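Local coordinates for 4,5-DOPA dioxygenase extradiol (Escherichia coli, PDB 2PW6), which opens the aromatic ring of L-DOPA between carbons 4 and 5 in vitro as a zinc-dependent extradiol dioxygenase, its physiological substrate being unknown, at residues Glu199-Asn204 / Ser264-Gln269; Val217-His222 / Leu227-Pro232. One frame throughout, in Å; residues are numbered along the deposited sequence.

Contact 2 (217-222 with 227-232) falls within the long excursion of chain that separates the two halves of contact 1, and the contact centres are 14 Å apart. They meet through two rings: Tyr200 of helix 192-202 packs on His222 just after the short 3-10 turn, with Tyr200 CG 3.4 Å from His222 CD2 and the ring planes about 30° apart. Their relation to the metal differs. Contact 2 borders the active site, the Asn229 side chain lying about 6 Å from a bound zinc ion, whereas in contact 1 the Leu266 side chain is about 14 Å from one. His22, His57 and His234 hold zinc in this crystal.

Contact 1: Glu199-Asn204 / Ser264-Gln269; sequences EYVKAN and SMLSVQ
Lys202, at the last turn of helix 192-202, and Leu266, in the connection between strands 263-264 and 268-270, mark the closest backbone approach, with 8.4 Å from Lys202 CA to Leu266 CA, so side chains alone bridge the gap. Leu266 does the reaching. Its CG stands opposite the backbone N (chi1 -179°), which extends the isobutyl group toward the helix and presents both methyls to it. CD2 is the shared atom: it lies 3.6 Å from Val201 CG1 and, equally, 3.6 Å from Lys202 CG. CD1 rests on the lysine alone, 3.9 Å from Lys202 CG, with Lys202 CD a little beyond. Val201 and Leu266 run alongside one another with their ends pointing opposite ways, while the lysine chain slants across the leucine fork. Only the aliphatic root of Lys202 takes part. A bend at chi3 (53°) turns the end of the chain from its straight course, and the ammonium group forms a salt bridge with Glu256 as well as a long one, 3.7 Å from Lys202 NZ to Glu199 OE2, one turn back. Just beyond the helix, the Asn204 amide turns back to the backbone, its ND2 giving Tyr200 O a nearly straight hydrogen bond of 2.7 Å in the carbonyl plane. Farther along the 264-269 segment, Val268 pairs through its backbone with Phe19 in strand 17-21, so Leu266 sits just ahead of the strand that lies beside the one leading to zinc ligand His22. The contact thus seats the end of a helix against the entry to the C-terminal strand of the central mixed sheet. Since its two segments meet here through carbon atoms alone, complementary shape and the exclusion of water are probably what this contact contributes, the lysine lending its CG and CD methylenes while its ammonium group pairs with Glu256.

Contact 2: Val217-His222 / Leu227-Pro232; sequences VNYLDH and LSNPTP
Tyr219 meets Asn229 with one edge of its ring and Pro232 with its hydroxyl. A chi1 of 72° sets its CG between the backbone N and the carbonyl carbon, and from there the ring projects toward Asn229. Asn229 CB comes in at the rim of the tyrosine ring, near its plane, 3.9 Å from Tyr219 CE1. The asparagine amide stands steeply to that ring, the planes 80° apart, with Asn229 ND2 also 3.9 Å from Tyr219 CE1; this nitrogen has its hydrogen bond elsewhere, to Val175 O. Farther out, Tyr219 OH lies against the proline, 3.3 Å from Pro232 CB, the two side chains crossing at about a right angle. Here a 3-10 turn, 219-221, faces the point where the chain leaves helix 225-228, Asn229 being the first residue to drop helical angles on the way to zinc ligand His234 in this LigB-type dioxygenase. The Tyr219 ring is packed on its flat surface too: Leu220 CG sits 3.7 Å above its plane, toward the rim, and Tyr235 stacks with it. A single water joins the segments, 3.0 Å from Tyr219 OH and donating a 2.6 Å hydrogen bond to Asn229 O. With a phenylalanine here the water would probably lose its anchor on the turn, leaving Asn229 O less firmly tied and a small gap beside Pro232. Leu220 CD2 skirts the same carbonyl, 4.4 Å from Asn229 O.

Contact 1: Glu199-Asn204 / Ser264-Gln269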
# COMPACT_ATOMS: atom_id res chain seq x y z
N GLU A 199 23.00 -12.25 8.26
CA GLU A 199 24.14 -13.13 8.00
C GLU A 199 23.82 -14.59 8.28
O GLU A 199 24.31 -15.46 7.59
CB GLU A 199 25.39 -12.65 8.80
CG GLU A 199 25.92 -11.27 8.33
CD GLU A 199 26.38 -11.25 6.88
OE1 GLU A 199 26.93 -12.27 6.40
OE2 GLU A 199 26.19 -10.23 6.20
N TYR A 200 23.02 -14.85 9.30
CA TYR A 200 22.45 -16.16 9.57
C TYR A 200 21.55 -16.65 8.42
O TYR A 200 21.47 -17.86 8.17
CB TYR A 200 21.63 -16.09 10.86
CG TYR A 200 20.80 -17.31 11.20
CD1 TYR A 200 21.40 -18.50 11.63
CD2 TYR A 200 19.40 -17.27 11.14
CE1 TYR A 200 20.64 -19.62 11.98
CE2 TYR A 200 18.62 -18.39 11.49
CZ TYR A 200 19.25 -19.56 11.90
OH TYR A 200 18.49 -20.67 12.26
N VAL A 201 20.88 -15.71 7.74
CA VAL A 201 20.13 -16.03 6.52
C VAL A 201 21.09 -16.48 5.41
O VAL A 201 21.05 -17.64 4.99
CB VAL A 201 19.14 -14.88 6.07
CG1 VAL A 201 18.66 -15.08 4.63
CG2 VAL A 201 17.94 -14.83 6.99
N LYS A 202 21.97 -15.58 4.98
CA LYS A 202 22.97 -15.86 3.96
C LYS A 202 23.84 -17.10 4.18
O LYS A 202 24.22 -17.77 3.21
CB LYS A 202 23.89 -14.65 3.81
CG LYS A 202 23.20 -13.39 3.33
CD LYS A 202 24.13 -12.21 3.41
CE LYS A 202 25.45 -12.47 2.69
NZ LYS A 202 26.23 -11.21 2.68
N ALA A 203 24.17 -17.40 5.44
CA ALA A 203 25.06 -18.54 5.75
C ALA A 203 24.32 -19.87 5.67
O ALA A 203 24.92 -20.94 5.85
CB ALA A 203 25.68 -18.38 7.15
N ASN A 204 23.02 -19.82 5.40
CA ASN A 204 22.21 -21.04 5.46
C ASN A 204 21.35 -21.29 4.25
O ASN A 204 20.51 -22.17 4.27
CB ASN A 204 21.38 -21.03 6.73
CG ASN A 204 22.21 -21.33 7.94
OD1 ASN A 204 22.64 -22.47 8.14
ND2 ASN A 204 22.44 -20.31 8.76
N SER A 264 16.19 -5.16 5.25
CA SER A 264 17.11 -5.97 4.44
C SER A 264 16.70 -6.17 2.96
O SER A 264 15.53 -6.46 2.64
CB SER A 264 17.50 -7.28 5.08
OG SER A 264 18.40 -7.96 4.21
N MSE A 265 17.68 -5.99 2.09
CA MSE A 265 17.46 -5.92 0.65
C MSE A 265 18.06 -7.14 -0.02
O MSE A 265 18.19 -7.20 -1.24
CB MSE A 265 18.05 -4.63 0.05
CG MSE A 265 17.35 -3.31 0.36
SE MSE A 265 15.38 -3.18 0.12
CE MSE A 265 15.24 -1.50 -0.83
N LEU A 266 18.44 -8.11 0.81
CA LEU A 266 18.95 -9.37 0.35
C LEU A 266 18.04 -10.07 -0.68
O LEU A 266 16.95 -10.57 -0.34
CB LEU A 266 19.15 -10.30 1.55
CG LEU A 266 19.72 -11.67 1.21
CD1 LEU A 266 21.11 -11.57 0.58
CD2 LEU A 266 19.79 -12.46 2.45
N SER A 267 18.54 -10.11 -1.92
CA SER A 267 17.96 -10.87 -3.02
C SER A 267 18.67 -12.21 -3.28
O SER A 267 19.88 -12.35 -3.07
CB SER A 267 17.93 -10.01 -4.25
OG SER A 267 17.22 -8.82 -3.95
N VAL A 268 17.90 -13.22 -3.72
CA VAL A 268 18.41 -14.58 -3.88
C VAL A 268 17.98 -15.16 -5.24
O VAL A 268 16.81 -15.09 -5.61
CB VAL A 268 17.98 -15.50 -2.70
CG1 VAL A 268 18.45 -16.96 -2.90
CG2 VAL A 268 18.47 -14.92 -1.36
N GLN A 269 18.94 -15.69 -5.99
CA GLN A 269 18.64 -16.36 -7.26
C GLN A 269 18.89 -17.86 -7.12
O GLN A 269 19.94 -18.28 -6.65
CB GLN A 269 19.43 -15.76 -8.44
CG GLN A 269 19.03 -16.37 -9.80
CD GLN A 269 19.76 -15.78 -11.01
OE1 GLN A 269 19.89 -14.56 -11.16
NE2 GLN A 269 20.21 -16.67 -11.90

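Contact 2: Val217-His222 / Leu227-Pro232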
# COMPACT_ATOMS: atom_id res chain seq x y z
N VAL A 217 14.15 -22.42 8.05
CA VAL A 217 12.77 -22.79 8.36
C VAL A 217 12.51 -22.51 9.83
O VAL A 217 11.44 -22.05 10.19
CB VAL A 217 12.50 -24.29 8.02
CG1 VAL A 217 11.26 -24.82 8.75
CG2 VAL A 217 12.37 -24.45 6.51
N ASN A 218 13.50 -22.82 10.67
CA ASN A 218 13.45 -22.56 12.12
C ASN A 218 14.04 -21.18 12.45
O ASN A 218 14.75 -21.03 13.45
CB ASN A 218 14.23 -23.64 12.89
CG ASN A 218 13.62 -25.03 12.76
OD1 ASN A 218 12.48 -25.27 13.16
ND2 ASN A 218 14.39 -25.95 12.22
N TYR A 219 13.75 -20.18 11.61
CA TYR A 219 14.42 -18.88 11.69
C TYR A 219 14.17 -18.16 13.03
O TYR A 219 15.02 -17.44 13.51
CB TYR A 219 14.06 -17.98 10.49
CG TYR A 219 12.65 -17.46 10.54
CD1 TYR A 219 12.38 -16.14 10.92
CD2 TYR A 219 11.57 -18.28 10.24
CE1 TYR A 219 11.06 -15.66 10.97
CE2 TYR A 219 10.26 -17.82 10.29
CZ TYR A 219 10.01 -16.51 10.65
OH TYR A 219 8.68 -16.07 10.71
N LEU A 220 13.02 -18.40 13.65
CA LEU A 220 12.72 -17.80 14.95
C LEU A 220 13.60 -18.32 16.11
O LEU A 220 13.57 -17.75 17.20
CB LEU A 220 11.22 -17.93 15.27
CG LEU A 220 10.30 -17.07 14.40
CD1 LEU A 220 8.83 -17.40 14.69
CD2 LEU A 220 10.58 -15.60 14.63
N ASP A 221 14.35 -19.40 15.85
CA ASP A 221 15.39 -19.91 16.76
C ASP A 221 16.59 -18.97 16.95
O ASP A 221 17.39 -19.16 17.85
CB ASP A 221 15.93 -21.26 16.29
CG ASP A 221 14.96 -22.40 16.53
OD1 ASP A 221 13.87 -22.13 17.09
OD2 ASP A 221 15.27 -23.55 16.14
N HIS A 222 16.71 -17.96 16.08
CA HIS A 222 17.78 -16.97 16.19
C HIS A 222 17.36 -15.88 17.19
O HIS A 222 16.15 -15.65 17.39
CB HIS A 222 18.05 -16.39 14.81
CG HIS A 222 19.32 -15.61 14.69
ND1 HIS A 222 19.39 -14.25 14.89
CD2 HIS A 222 20.57 -15.99 14.33
CE1 HIS A 222 20.62 -13.82 14.66
NE2 HIS A 222 21.36 -14.86 14.33
N LEU A 227 12.53 -10.24 16.37
CA LEU A 227 12.75 -8.81 16.27
C LEU A 227 12.89 -8.40 14.78
O LEU A 227 12.39 -7.36 14.36
CB LEU A 227 14.00 -8.43 17.09
CG LEU A 227 14.70 -7.07 17.02
CD1 LEU A 227 13.76 -5.96 17.40
CD2 LEU A 227 15.98 -7.06 17.91
N SER A 228 13.58 -9.24 14.02
CA SER A 228 13.78 -9.06 12.58
C SER A 228 12.49 -9.26 11.75
O SER A 228 12.35 -8.70 10.67
CB SER A 228 14.82 -10.05 12.10
OG SER A 228 16.13 -9.64 12.43
N ASN A 229 11.57 -10.04 12.32
CA ASN A 229 10.35 -10.49 11.66
C ASN A 229 9.28 -10.71 12.71
O ASN A 229 9.01 -11.84 13.08
CB ASN A 229 10.61 -11.82 10.90
CG ASN A 229 11.56 -11.66 9.69
OD1 ASN A 229 11.26 -10.96 8.74
ND2 ASN A 229 12.70 -12.35 9.74
N PRO A 230 8.67 -9.61 13.22
CA PRO A 230 7.60 -9.73 14.24
C PRO A 230 6.33 -10.43 13.74
O PRO A 230 5.51 -10.88 14.56
CB PRO A 230 7.27 -8.27 14.60
CG PRO A 230 8.36 -7.42 14.00
CD PRO A 230 8.98 -8.20 12.88
N THR A 231 6.16 -10.49 12.41
CA THR A 231 5.14 -11.32 11.76
C THR A 231 5.86 -11.99 10.64
O THR A 231 6.89 -11.48 10.21
CB THR A 231 4.00 -10.50 11.20
OG1 THR A 231 4.53 -9.38 10.48
CG2 THR A 231 3.09 -10.04 12.31
N PRO A 232 5.40 -13.17 10.19
CA PRO A 232 6.22 -13.86 9.22
C PRO A 232 6.20 -13.40 7.75
O PRO A 232 7.09 -13.82 7.04
CB PRO A 232 5.73 -15.32 9.34
CG PRO A 232 4.78 -15.36 10.48
CD PRO A 232 4.22 -13.99 10.55
O HOH W 1 7.66 -14.03 12.65